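Local atomic coordinates of methyltransferase FkbM (Methylobacillus flagellatus KT, PDB entry 2PY6), a protein that probably works as a methyltransferase of the FkbM family, with a Rossmann-like domain. Residues A[252-265]-A[280-292]. Sequence-based numbering, arbitrary orientation.
Sequences FERVWMIEPDRINL and FASRITVHGCGAG. With EDO (1,2-ethanediol), chain D.
Arg-283 runs its extended side chain along the backbone of Phe-252 and Glu-253: its CB lies 3.3 Å from Glu-253 O, and NH1 ends 3.0 Å from Phe-252 O. The Phe-252 ring, standing between its own backbone N and carbonyl carbon (chi1 54°), reaches the residues at the start of 280-292 with its far end. Phe-252 CZ comes within 3.4 Å of Phe-280 CD1, the two ring planes inclined at 49°, while Ile-284 CG1 sits at the edge of the Phe-252 ring.

From here strands 254-258 and 284-287 run parallel, tied by alternating backbone bonds from Val-255 N to Arg-283 O through Glu-259 N to His-287 O. Val-255, Met-257, Ile-284 and Val-286 share one face; Trp-256, Ile-258, Thr-285 and His-287 share the other. On the latter face a bend at chi2 (64°) turns Arg-254 back across the strand pair, and NH1 and NH2 converge on Thr-285 OG1, at 2.9 Å from NH1, with the hydroxyl oxygen in the guanidinium plane. Thr-285 OG1 also shares a hydrogen bond of 2.8 Å with His-287 NE2, so three nitrogens hold it. His-287 lies alongside Trp-256, its NE2 near Trp-256 CD1 at the indole edge, while the indole NE1 is hydrogen-bonded to Asp-333; His-287 ND1 gives its hydrogen to 1,2-ethanediol O2 at 2.8 Å. Further along, Leu-265 CD2 closes on Val-286 CG1 (3.5 Å), bringing the start of the helix onto the strand.

The pair forms the two strands of a right-handed beta-alpha-beta unit with helix 262-274, as in Rossmann-like methyltransferases. Strand 284-287 is outermost in this chain's seven-stranded sheet; strand 229-233 flanks 254-258 on its other side. Helix 239-248 packs against Phe-252, Val-255 and Met-257, whereas helix 328-331 meets Ile-258 and His-287 on the opposite face.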
loop_
_atom_site.group_PDB
_atom_site.type_symbol
_atom_site.label_atom_id
_atom_site.label_comp_id
_atom_site.label_asym_id
_atom_site.label_seq_id
_atom_site.Cartn_x
_atom_site.Cartn_y
_atom_site.Cartn_z
ATOM N N PHE A 252 36.076 2.190 -8.744
ATOM C CA PHE A 252 36.662 3.448 -8.251
ATOM C C PHE A 252 37.876 3.145 -7.376
ATOM O O PHE A 252 38.109 2.007 -7.019
ATOM C CB PHE A 252 35.624 4.316 -7.516
ATOM C CG PHE A 252 34.915 3.605 -6.410
ATOM C CD1 PHE A 252 35.446 3.608 -5.122
ATOM C CD2 PHE A 252 33.734 2.917 -6.658
ATOM C CE1 PHE A 252 34.816 2.942 -4.098
ATOM C CE2 PHE A 252 33.091 2.246 -5.640
ATOM C CZ PHE A 252 33.641 2.255 -4.357
ATOM N N GLU A 253 38.649 4.174 -7.048
ATOM C CA GLU A 253 39.817 4.011 -6.206
ATOM C C GLU A 253 39.552 4.248 -4.729
ATOM O O GLU A 253 40.078 3.537 -3.884
ATOM C CB GLU A 253 40.961 4.929 -6.671
ATOM C CG GLU A 253 41.733 4.384 -7.880
ATOM C CD GLU A 253 42.375 3.036 -7.588
ATOM O OE1 GLU A 253 43.048 2.906 -6.537
ATOM O OE2 GLU A 253 42.195 2.112 -8.409
ATOM N N ARG A 254 38.761 5.255 -4.404
ATOM C CA ARG A 254 38.569 5.584 -3.011
ATOM C C ARG A 254 37.321 6.394 -2.780
ATOM O O ARG A 254 36.927 7.194 -3.628
ATOM C CB ARG A 254 39.771 6.408 -2.562
ATOM C CG ARG A 254 40.050 6.516 -1.081
ATOM C CD ARG A 254 40.401 5.225 -0.382
ATOM N NE ARG A 254 40.807 5.511 0.999
ATOM C CZ ARG A 254 39.987 5.853 1.994
ATOM N NH1 ARG A 254 38.658 5.925 1.822
ATOM N NH2 ARG A 254 40.493 6.111 3.184
ATOM N N VAL A 255 36.670 6.160 -1.641
ATOM C CA VAL A 255 35.579 7.023 -1.217
ATOM C C VAL A 255 35.741 7.374 0.254
ATOM O O VAL A 255 35.826 6.500 1.086
ATOM C CB VAL A 255 34.183 6.417 -1.484
ATOM C CG1 VAL A 255 33.102 7.331 -0.925
ATOM C CG2 VAL A 255 33.979 6.198 -2.992
ATOM N N TRP A 256 35.793 8.669 0.552
ATOM C CA TRP A 256 35.783 9.158 1.928
ATOM C C TRP A 256 34.416 9.757 2.189
ATOM O O TRP A 256 34.074 10.803 1.649
ATOM C CB TRP A 256 36.791 10.255 2.137
ATOM C CG TRP A 256 38.196 9.911 1.867
ATOM C CD1 TRP A 256 39.094 9.365 2.749
ATOM C CD2 TRP A 256 38.912 10.158 0.655
ATOM N NE1 TRP A 256 40.311 9.249 2.152
ATOM C CE2 TRP A 256 40.242 9.744 0.873
ATOM C CE3 TRP A 256 38.563 10.720 -0.589
ATOM C CZ2 TRP A 256 41.232 9.847 -0.112
ATOM C CZ3 TRP A 256 39.534 10.826 -1.551
ATOM C CH2 TRP A 256 40.854 10.364 -1.325
HETATM N N MSE A 257 33.619 9.073 2.997
HETATM C CA MSE A 257 32.296 9.534 3.352
HETATM C C MSE A 257 32.329 10.305 4.686
HETATM O O MSE A 257 32.735 9.745 5.708
HETATM C CB MSE A 257 31.335 8.342 3.458
HETATM C CG MSE A 257 31.179 7.532 2.191
HETATM SE SE MSE A 257 29.808 6.173 2.318
HETATM C CE MSE A 257 28.529 6.891 1.999
ATOM N N ILE A 258 31.860 11.559 4.662
ATOM C CA ILE A 258 31.863 12.468 5.828
ATOM C C ILE A 258 30.440 12.804 6.227
ATOM O O ILE A 258 29.702 13.393 5.440
ATOM C CB ILE A 258 32.627 13.790 5.517
ATOM C CG1 ILE A 258 34.018 13.475 4.908
ATOM C CG2 ILE A 258 32.759 14.673 6.771
ATOM C CD1 ILE A 258 34.728 14.703 4.436
ATOM N N GLU A 259 30.047 12.420 7.448
ATOM C CA GLU A 259 28.709 12.678 7.920
ATOM C C GLU A 259 28.686 12.811 9.455
ATOM O O GLU A 259 29.093 11.873 10.123
ATOM C CB GLU A 259 27.829 11.494 7.477
ATOM C CG GLU A 259 26.435 11.484 8.096
ATOM C CD GLU A 259 25.629 12.696 7.718
ATOM O OE1 GLU A 259 25.636 13.107 6.509
ATOM O OE2 GLU A 259 24.938 13.222 8.615
ATOM N N PRO A 260 28.197 13.953 10.017
ATOM C CA PRO A 260 28.203 14.085 11.487
ATOM C C PRO A 260 27.001 13.539 12.272
ATOM O O PRO A 260 27.153 13.270 13.457
ATOM C CB PRO A 260 28.263 15.608 11.684
ATOM C CG PRO A 260 27.494 16.152 10.558
ATOM C CD PRO A 260 27.702 15.199 9.388
ATOM N N ASP A 261 25.833 13.381 11.643
ATOM C CA ASP A 261 24.617 12.972 12.359
ATOM C C ASP A 261 24.683 11.500 12.757
ATOM O O ASP A 261 24.927 10.646 11.909
ATOM C CB ASP A 261 23.404 13.243 11.494
ATOM C CG ASP A 261 22.087 12.997 12.220
ATOM O OD1 ASP A 261 21.711 11.831 12.435
ATOM O OD2 ASP A 261 21.392 13.990 12.506
ATOM N N ARG A 262 24.435 11.221 14.042
ATOM C CA ARG A 262 24.549 9.881 14.610
ATOM C C ARG A 262 23.545 8.883 14.029
ATOM O O ARG A 262 23.882 7.714 13.878
ATOM C CB ARG A 262 24.431 9.918 16.147
ATOM N N ILE A 263 22.336 9.333 13.686
ATOM C CA ILE A 263 21.346 8.420 13.099
ATOM C C ILE A 263 21.738 8.080 11.656
ATOM O O ILE A 263 21.550 6.971 11.216
ATOM C CB ILE A 263 19.943 9.005 13.170
ATOM C CG1 ILE A 263 19.512 9.148 14.634
ATOM C CG2 ILE A 263 18.924 8.104 12.424
ATOM C CD1 ILE A 263 18.242 9.944 14.800
ATOM N N ASN A 264 22.298 9.043 10.936
ATOM C CA ASN A 264 22.778 8.815 9.574
ATOM C C ASN A 264 23.968 7.866 9.574
ATOM O O ASN A 264 24.067 7.003 8.719
ATOM C CB ASN A 264 23.129 10.140 8.900
ATOM C CG ASN A 264 21.918 10.891 8.436
ATOM O OD1 ASN A 264 20.848 10.308 8.269
ATOM N ND2 ASN A 264 22.080 12.194 8.188
ATOM N N LEU A 265 24.860 8.021 10.546
ATOM C CA LEU A 265 25.997 7.125 10.693
ATOM C C LEU A 265 25.538 5.665 10.974
ATOM O O LEU A 265 26.185 4.729 10.520
ATOM C CB LEU A 265 26.934 7.635 11.757
ATOM C CG LEU A 265 27.786 8.859 11.430
ATOM C CD1 LEU A 265 28.430 9.393 12.689
ATOM C CD2 LEU A 265 28.861 8.491 10.436
ATOM N N PHE A 280 35.460 -3.533 -3.857
ATOM C CA PHE A 280 35.691 -2.114 -3.493
ATOM C C PHE A 280 35.325 -1.716 -2.051
ATOM O O PHE A 280 35.472 -0.559 -1.683
ATOM C CB PHE A 280 34.972 -1.158 -4.472
ATOM C CG PHE A 280 33.450 -1.329 -4.534
ATOM C CD1 PHE A 280 32.618 -0.844 -3.528
ATOM C CD2 PHE A 280 32.855 -1.919 -5.633
ATOM C CE1 PHE A 280 31.238 -0.975 -3.613
ATOM C CE2 PHE A 280 31.471 -2.055 -5.713
ATOM C CZ PHE A 280 30.670 -1.574 -4.712
ATOM N N ALA A 281 34.862 -2.661 -1.242
ATOM C CA ALA A 281 34.507 -2.404 0.166
ATOM C C ALA A 281 35.629 -1.772 0.991
ATOM O O ALA A 281 35.379 -0.924 1.865
ATOM C CB ALA A 281 34.078 -3.703 0.819
ATOM N N SER A 282 36.864 -2.190 0.716
ATOM C CA SER A 282 38.039 -1.736 1.462
ATOM C C SER A 282 38.455 -0.329 1.094
ATOM O O SER A 282 39.238 0.280 1.804
ATOM C CB SER A 282 39.222 -2.689 1.231
ATOM O OG SER A 282 39.556 -2.818 -0.158
ATOM N N ARG A 283 37.922 0.186 -0.006
ATOM C CA ARG A 283 38.253 1.517 -0.498
ATOM C C ARG A 283 37.347 2.610 0.058
ATOM O O ARG A 283 37.560 3.778 -0.227
ATOM C CB ARG A 283 38.182 1.538 -2.020
ATOM C CG ARG A 283 39.123 0.582 -2.682
ATOM C CD ARG A 283 38.736 0.356 -4.124
ATOM N NE ARG A 283 39.562 -0.679 -4.739
ATOM C CZ ARG A 283 39.326 -1.261 -5.916
ATOM N NH1 ARG A 283 38.256 -0.950 -6.657
ATOM N NH2 ARG A 283 40.171 -2.190 -6.350
ATOM N N ILE A 284 36.365 2.228 0.870
ATOM C CA ILE A 284 35.412 3.164 1.415
ATOM C C ILE A 284 35.633 3.325 2.891
ATOM O O ILE A 284 35.693 2.327 3.596
ATOM C CB ILE A 284 33.920 2.634 1.262
ATOM C CG1 ILE A 284 33.529 2.419 -0.202
ATOM C CG2 ILE A 284 32.949 3.593 1.859
ATOM C CD1 ILE A 284 32.474 1.322 -0.383
ATOM N N THR A 285 35.733 4.569 3.364
ATOM C CA THR A 285 35.763 4.847 4.807
ATOM C C THR A 285 34.708 5.878 5.189
ATOM O O THR A 285 34.332 6.762 4.405
ATOM C CB THR A 285 37.117 5.339 5.318
ATOM O OG1 THR A 285 37.549 6.426 4.507
ATOM C CG2 THR A 285 38.153 4.210 5.313
ATOM N N VAL A 286 34.242 5.763 6.416
ATOM C CA VAL A 286 33.248 6.669 6.977
ATOM C C VAL A 286 33.900 7.496 8.090
ATOM O O VAL A 286 34.624 6.966 8.927
ATOM C CB VAL A 286 32.046 5.900 7.525
ATOM C CG1 VAL A 286 31.001 6.899 8.135
ATOM C CG2 VAL A 286 31.427 5.007 6.417
ATOM N N HIS A 287 33.654 8.808 8.055
ATOM C CA HIS A 287 34.237 9.745 9.005
ATOM C C HIS A 287 33.104 10.468 9.661
ATOM O O HIS A 287 32.476 11.285 9.015
ATOM C CB HIS A 287 35.176 10.703 8.262
ATOM C CG HIS A 287 36.162 9.974 7.397
ATOM N ND1 HIS A 287 37.414 9.627 7.833
ATOM C CD2 HIS A 287 36.049 9.470 6.143
ATOM C CE1 HIS A 287 38.036 8.954 6.884
ATOM N NE2 HIS A 287 37.234 8.853 5.843
ATOM N N GLY A 288 32.846 10.118 10.923
ATOM C CA GLY A 288 31.756 10.665 11.747
ATOM C C GLY A 288 32.069 12.033 12.320
ATOM O O GLY A 288 32.256 12.199 13.501
ATOM N N CYS A 289 32.123 13.016 11.440
ATOM C CA CYS A 289 32.412 14.392 11.780
ATOM C C CYS A 289 31.744 15.230 10.724
ATOM O O CYS A 289 31.264 14.721 9.685
ATOM C CB CYS A 289 33.937 14.688 11.758
ATOM S SG CYS A 289 34.756 14.478 10.156
ATOM N N GLY A 290 31.742 16.522 10.999
ATOM C CA GLY A 290 31.296 17.512 10.059
ATOM C C GLY A 290 32.502 18.110 9.359
ATOM O O GLY A 290 33.620 18.070 9.869
ATOM N N ALA A 291 32.284 18.614 8.157
ATOM C CA ALA A 291 33.321 19.254 7.369
ATOM C C ALA A 291 33.258 20.759 7.668
ATOM O O ALA A 291 32.197 21.377 7.541
ATOM C CB ALA A 291 33.099 19.001 5.877
ATOM N N GLY A 292 34.406 21.345 8.012
ATOM C CA GLY A 292 34.492 22.775 8.325
ATOM C C GLY A 292 35.866 23.261 8.017
ATOM O O GLY A 292 36.599 22.554 7.337
HETATM C C1 EDO D . 36.438 11.596 11.805
HETATM O O1 EDO D . 36.423 12.215 13.091
HETATM C C2 EDO D . 37.486 10.485 11.867
HETATM O O2 EDO D . 37.699 9.860 10.598
#